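Mandelate racemase/muconate lactonizing enzyme, C-terminal domain protein (Paracoccus denitrificans, PDB 4DWD) probably acts as a magnesium-dependent hydro-lyase of the enolase superfamily, in the mandelate racemase/muconate lactonizing enzyme group. Local coordinates at residues E67-A72 with K108-P113; F27-I30 with T36-W39. One frame throughout, in Å; residues are numbered along the deposited sequence.

Contact 1 of 2, residues E67-A72 with K108-P113; sequences EVLDHA and KLLGQP
Leu-69, which meets Leu-109 and Leu-110 across the contact, sits in a turn closed by the backbone hydrogen bond from Asp-70 N to Glu-67 O, 3.0 Å long. This turn leads into helix 71-81, with Asp-70 at the N-cap position, although its carboxylate makes no capping bond and pairs instead with Lys-116 of the second subunit in a salt bridge. The facing segment is the C-terminal end of helix 90-110, where Gly-111, at positive phi, closes the last turn in a Schellman motif.

The contact itself is made by three leucines. One methyl of Leu-109, CD2, touches both CG and CD2 of Leu-69, each at 4.1 Å, and the two side chains cross at about a right angle. Leu-109 has its CG anti to the backbone N (chi1 170°), which sends the branch across to the turn. Beyond it, methyl meets methyl more loosely, Leu-69 CD2 lying 4.4 Å from Leu-110 CD1.

At the margin Glu-67, seen to bind calcium in a structure of this protein, turns elsewhere and forms a salt bridge with Lys-4. Leu-69 also packs on Gln-112 of the second subunit, so the turn also forms part of the interface with that subunit. With no hydrogen bond between the segments and only 120 Å² buried, their direct attraction rests on non-directional packing of leucine branches.

Contact 2 of 2, residues F27-I30 with T36-W39; sequences FVRI and TVGW
Arg-29 and Trp-39 face each other across a beta hairpin, strands 24-32 and 37-42, in the N-terminal alpha+beta domain characteristic of the enolase superfamily. Strand 37-42 is an outermost strand of the sheet within this chain.

Backbone hydrogen bonds join Ile-30 and Gly-38 in both directions, as an antiparallel hydrogen-bonded pair. Ile-30 N donates to Gly-38 O at 2.9 Å and Gly-38 N to Ile-30 O at 2.8 Å. Arg-29 and Trp-39 form the adjoining non-hydrogen-bonded pair. CA-H...O contacts supplement the ladder, the shortest from Val-37 CA to Ile-30 O at 3.3 Å.

Charge is met outside the hairpin: Arg-29 NH2 forms a salt bridge with Glu-9, and NH1 a long, weak ion pair with Glu-361, a residue seen to bind calcium in a structure of this protein.

The two faces of the hairpin differ. Ile-30 packs on Ala-101 and Leu-105 of helix 90-110, whereas Arg-29 and Trp-39 project from the other face and reach Leu-364 of helix 361-367. There the arginine chain runs beside the indole, pointing the same way. Its CB makes a CH-pi contact over one face of the six-membered ring, 4.0 Å from the centroid, and its CD continues to Trp-39 CZ2 at 3.6 Å. A bend at chi3 (57°) swings NE away from the indole, while NH1 comes back to within 3.9 Å of Trp-39 CZ2, the guanidinium plane inclined 58° to the ring. Val-37, two residues before Trp-39 on the same strand, touches the arginine as well, its CG1 lying 3.5 Å from Arg-29 CG. At the edge of the indole, near its plane, Phe-27 CB approaches Trp-39 CZ3 to 4.0 Å.

Going from the N terminus, contact 2 comes first and closes the short hairpin turn between strands 24-32 and 37-42. The chain then passes through helix 49-63 to residues 67-72, where contact 1 opens; it closes only after a largely helical excursion through helices 71-81 and 90-110. The two loops follow in series, neither nested nor crossed, yet their centres lie about 12 Å apart. Helix 90-110 connects them: Lys-108 NZ reaches back to Val-37 O at 2.8 Å, a probable hydrogen bond, and Leu-105 touches both Ile-30 and Val-68. Together they tie sheet and helices within the N-terminal domain.

Contact 1 of 2, residues E67-A72 with K108-P113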
loop_
_atom_site.group_PDB
_atom_site.type_symbol
_atom_site.label_atom_id
_atom_site.label_comp_id
_atom_site.label_asym_id
_atom_site.label_seq_id
_atom_site.Cartn_x
_atom_site.Cartn_y
_atom_site.Cartn_z
ATOM N N GLU B 67 -21.870 -40.659 -13.204
ATOM C CA GLU B 67 -21.710 -41.282 -11.894
ATOM C C GLU B 67 -21.986 -40.303 -10.749
ATOM O O GLU B 67 -21.394 -39.225 -10.699
ATOM C CB GLU B 67 -20.294 -41.857 -11.770
ATOM C CG GLU B 67 -20.002 -42.997 -12.739
ATOM C CD GLU B 67 -20.537 -44.322 -12.239
ATOM O OE1 GLU B 67 -21.071 -44.356 -11.109
ATOM O OE2 GLU B 67 -20.422 -45.332 -12.968
ATOM N N VAL B 68 -22.849 -40.706 -9.815
ATOM C CA VAL B 68 -23.174 -39.890 -8.637
ATOM C C VAL B 68 -21.916 -39.412 -7.921
ATOM O O VAL B 68 -21.813 -38.246 -7.538
ATOM C CB VAL B 68 -24.068 -40.673 -7.648
ATOM C CG1 VAL B 68 -24.145 -39.998 -6.281
ATOM C CG2 VAL B 68 -25.453 -40.856 -8.249
ATOM N N LEU B 69 -20.947 -40.307 -7.756
ATOM C CA LEU B 69 -19.758 -39.971 -6.980
ATOM C C LEU B 69 -18.857 -38.929 -7.638
ATOM O O LEU B 69 -18.036 -38.312 -6.950
ATOM C CB LEU B 69 -18.957 -41.228 -6.638
ATOM C CG LEU B 69 -19.613 -42.183 -5.627
ATOM C CD1 LEU B 69 -18.749 -43.409 -5.417
ATOM C CD2 LEU B 69 -19.882 -41.515 -4.287
ATOM N N ASP B 70 -19.026 -38.711 -8.946
ATOM C CA ASP B 70 -18.182 -37.773 -9.695
ATOM C C ASP B 70 -18.694 -36.335 -9.593
ATOM O O ASP B 70 -18.398 -35.517 -10.451
ATOM C CB ASP B 70 -18.098 -38.190 -11.177
ATOM C CG ASP B 70 -17.242 -39.420 -11.400
ATOM O OD1 ASP B 70 -16.533 -39.833 -10.456
ATOM O OD2 ASP B 70 -17.275 -39.969 -12.529
ATOM N N HIS B 71 -19.429 -36.019 -8.531
ATOM C CA HIS B 71 -20.112 -34.716 -8.429
ATOM C C HIS B 71 -19.234 -33.506 -8.658
ATOM O O HIS B 71 -19.659 -32.552 -9.318
ATOM C CB HIS B 71 -20.844 -34.589 -7.082
ATOM C CG HIS B 71 -19.920 -34.512 -5.886
ATOM N ND1 HIS B 71 -19.432 -33.349 -5.415
ATOM C CD2 HIS B 71 -19.388 -35.517 -5.078
ATOM C CE1 HIS B 71 -18.629 -33.597 -4.360
ATOM N NE2 HIS B 71 -18.610 -34.924 -4.156
ATOM N N ALA B 72 -18.015 -33.510 -8.121
ATOM C CA ALA B 72 -17.164 -32.321 -8.201
ATOM C C ALA B 72 -16.678 -32.082 -9.620
ATOM O O ALA B 72 -16.758 -30.964 -10.131
ATOM C CB ALA B 72 -15.993 -32.410 -7.227
ATOM N N LYS B 108 -26.898 -41.608 0.867
ATOM C CA LYS B 108 -27.754 -42.798 0.762
ATOM C C LYS B 108 -26.984 -43.987 0.170
ATOM O O LYS B 108 -27.064 -45.097 0.696
ATOM C CB LYS B 108 -29.032 -42.483 -0.021
ATOM C CG LYS B 108 -29.921 -41.467 0.682
ATOM C CD LYS B 108 -31.169 -41.165 -0.129
ATOM C CE LYS B 108 -31.973 -40.066 0.549
ATOM N NZ LYS B 108 -33.331 -39.949 -0.052
ATOM N N LEU B 109 -26.226 -43.758 -0.905
ATOM C CA LEU B 109 -25.405 -44.828 -1.504
ATOM C C LEU B 109 -24.454 -45.439 -0.478
ATOM O O LEU B 109 -24.333 -46.663 -0.383
ATOM C CB LEU B 109 -24.598 -44.312 -2.714
ATOM C CG LEU B 109 -23.513 -45.252 -3.293
ATOM C CD1 LEU B 109 -24.120 -46.532 -3.871
ATOM C CD2 LEU B 109 -22.652 -44.540 -4.329
ATOM N N LEU B 110 -23.783 -44.583 0.287
ATOM C CA LEU B 110 -22.698 -45.037 1.155
ATOM C C LEU B 110 -23.173 -45.343 2.574
ATOM O O LEU B 110 -22.371 -45.738 3.420
ATOM C CB LEU B 110 -21.565 -43.994 1.178
ATOM C CG LEU B 110 -20.903 -43.665 -0.170
ATOM C CD1 LEU B 110 -19.850 -42.588 0.011
ATOM C CD2 LEU B 110 -20.262 -44.893 -0.803
ATOM N N GLY B 111 -24.468 -45.148 2.825
ATOM C CA GLY B 111 -25.073 -45.413 4.130
ATOM C C GLY B 111 -24.615 -44.528 5.276
ATOM O O GLY B 111 -24.512 -44.990 6.414
ATOM N N GLN B 112 -24.357 -43.247 4.998
ATOM C CA GLN B 112 -23.817 -42.339 6.011
ATOM C C GLN B 112 -24.489 -40.983 5.927
ATOM O O GLN B 112 -24.770 -40.497 4.821
ATOM C CB GLN B 112 -22.310 -42.132 5.813
ATOM C CG GLN B 112 -21.456 -43.378 6.035
ATOM C CD GLN B 112 -21.473 -43.853 7.478
ATOM O OE1 GLN B 112 -21.674 -43.061 8.405
ATOM N NE2 GLN B 112 -21.237 -45.145 7.680
ATOM N N PRO B 113 -24.736 -40.351 7.090
ATOM C CA PRO B 113 -25.136 -38.946 7.047
ATOM C C PRO B 113 -24.016 -38.103 6.436
ATOM O O PRO B 113 -22.839 -38.433 6.577
ATOM C CB PRO B 113 -25.308 -38.579 8.523
ATOM C CG PRO B 113 -24.493 -39.569 9.278
ATOM C CD PRO B 113 -24.512 -40.835 8.464
#

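Contact 2 of 2, residues F27-I30 with T36-W39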
loop_
_atom_site.group_PDB
_atom_site.type_symbol
_atom_site.label_atom_id
_atom_site.label_comp_id
_atom_site.label_asym_id
_atom_site.label_seq_id
_atom_site.Cartn_x
_atom_site.Cartn_y
_atom_site.Cartn_z
ATOM N N PHE B 27 -36.681 -26.655 -6.137
ATOM C CA PHE B 27 -35.993 -27.883 -5.755
ATOM C C PHE B 27 -35.504 -28.642 -6.965
ATOM O O PHE B 27 -36.049 -28.499 -8.064
ATOM C CB PHE B 27 -36.905 -28.779 -4.899
ATOM C CG PHE B 27 -37.359 -28.131 -3.619
ATOM C CD1 PHE B 27 -36.444 -27.842 -2.612
ATOM C CD2 PHE B 27 -38.703 -27.797 -3.426
ATOM C CE1 PHE B 27 -36.858 -27.249 -1.426
ATOM C CE2 PHE B 27 -39.124 -27.190 -2.246
ATOM C CZ PHE B 27 -38.192 -26.911 -1.247
ATOM N N VAL B 28 -34.457 -29.430 -6.751
ATOM C CA VAL B 28 -33.967 -30.360 -7.759
ATOM C C VAL B 28 -34.075 -31.758 -7.163
ATOM O O VAL B 28 -33.588 -32.012 -6.058
ATOM C CB VAL B 28 -32.512 -30.037 -8.186
ATOM C CG1 VAL B 28 -31.973 -31.107 -9.125
ATOM C CG2 VAL B 28 -32.444 -28.682 -8.873
ATOM N N ARG B 29 -34.744 -32.658 -7.885
ATOM C CA ARG B 29 -34.808 -34.054 -7.483
ATOM C C ARG B 29 -33.985 -34.871 -8.463
ATOM O O ARG B 29 -34.246 -34.846 -9.667
ATOM C CB ARG B 29 -36.256 -34.560 -7.424
ATOM C CG ARG B 29 -36.332 -36.057 -7.119
ATOM C CD ARG B 29 -37.740 -36.536 -6.818
ATOM N NE ARG B 29 -38.670 -36.259 -7.900
ATOM C CZ ARG B 29 -39.990 -36.212 -7.737
ATOM N NH1 ARG B 29 -40.522 -36.414 -6.537
ATOM N NH2 ARG B 29 -40.779 -35.948 -8.766
ATOM N N ILE B 30 -32.972 -35.560 -7.946
ATOM C CA ILE B 30 -32.139 -36.451 -8.770
ATOM C C ILE B 30 -32.418 -37.898 -8.386
ATOM O O ILE B 30 -32.305 -38.265 -7.221
ATOM C CB ILE B 30 -30.630 -36.119 -8.663
ATOM C CG1 ILE B 30 -30.398 -34.630 -8.974
ATOM C CG2 ILE B 30 -29.808 -37.006 -9.604
ATOM C CD1 ILE B 30 -28.945 -34.187 -9.077
ATOM N N THR B 36 -33.069 -44.709 -5.925
ATOM C CA THR B 36 -32.831 -43.800 -4.800
ATOM C C THR B 36 -32.903 -42.350 -5.285
ATOM O O THR B 36 -32.620 -42.058 -6.456
ATOM C CB THR B 36 -31.488 -44.059 -4.087
ATOM O OG1 THR B 36 -30.416 -43.918 -5.021
ATOM C CG2 THR B 36 -31.456 -45.457 -3.476
ATOM N N VAL B 37 -33.279 -41.459 -4.375
ATOM C CA VAL B 37 -33.554 -40.061 -4.710
ATOM C C VAL B 37 -32.703 -39.135 -3.845
ATOM O O VAL B 37 -32.547 -39.370 -2.654
ATOM C CB VAL B 37 -35.054 -39.742 -4.501
ATOM C CG1 VAL B 37 -35.337 -38.264 -4.639
ATOM C CG2 VAL B 37 -35.903 -40.523 -5.494
ATOM N N GLY B 38 -32.133 -38.102 -4.464
ATOM C CA GLY B 38 -31.480 -37.021 -3.715
ATOM C C GLY B 38 -32.175 -35.692 -3.955
ATOM O O GLY B 38 -32.644 -35.409 -5.064
ATOM N N TRP B 39 -32.221 -34.875 -2.906
ATOM C CA TRP B 39 -32.890 -33.578 -2.950
ATOM C C TRP B 39 -31.930 -32.427 -2.839
ATOM O O TRP B 39 -31.074 -32.403 -1.951
ATOM C CB TRP B 39 -33.896 -33.489 -1.813
ATOM C CG TRP B 39 -35.142 -34.270 -2.119
ATOM C CD1 TRP B 39 -35.490 -35.536 -1.676
ATOM C CD2 TRP B 39 -36.238 -33.842 -2.986
ATOM N NE1 TRP B 39 -36.707 -35.906 -2.189
ATOM C CE2 TRP B 39 -37.208 -34.932 -2.986
ATOM C CE3 TRP B 39 -36.499 -32.697 -3.738
ATOM C CZ2 TRP B 39 -38.397 -34.858 -3.711
ATOM C CZ3 TRP B 39 -37.690 -32.633 -4.468
ATOM C CH2 TRP B 39 -38.614 -33.693 -4.450
#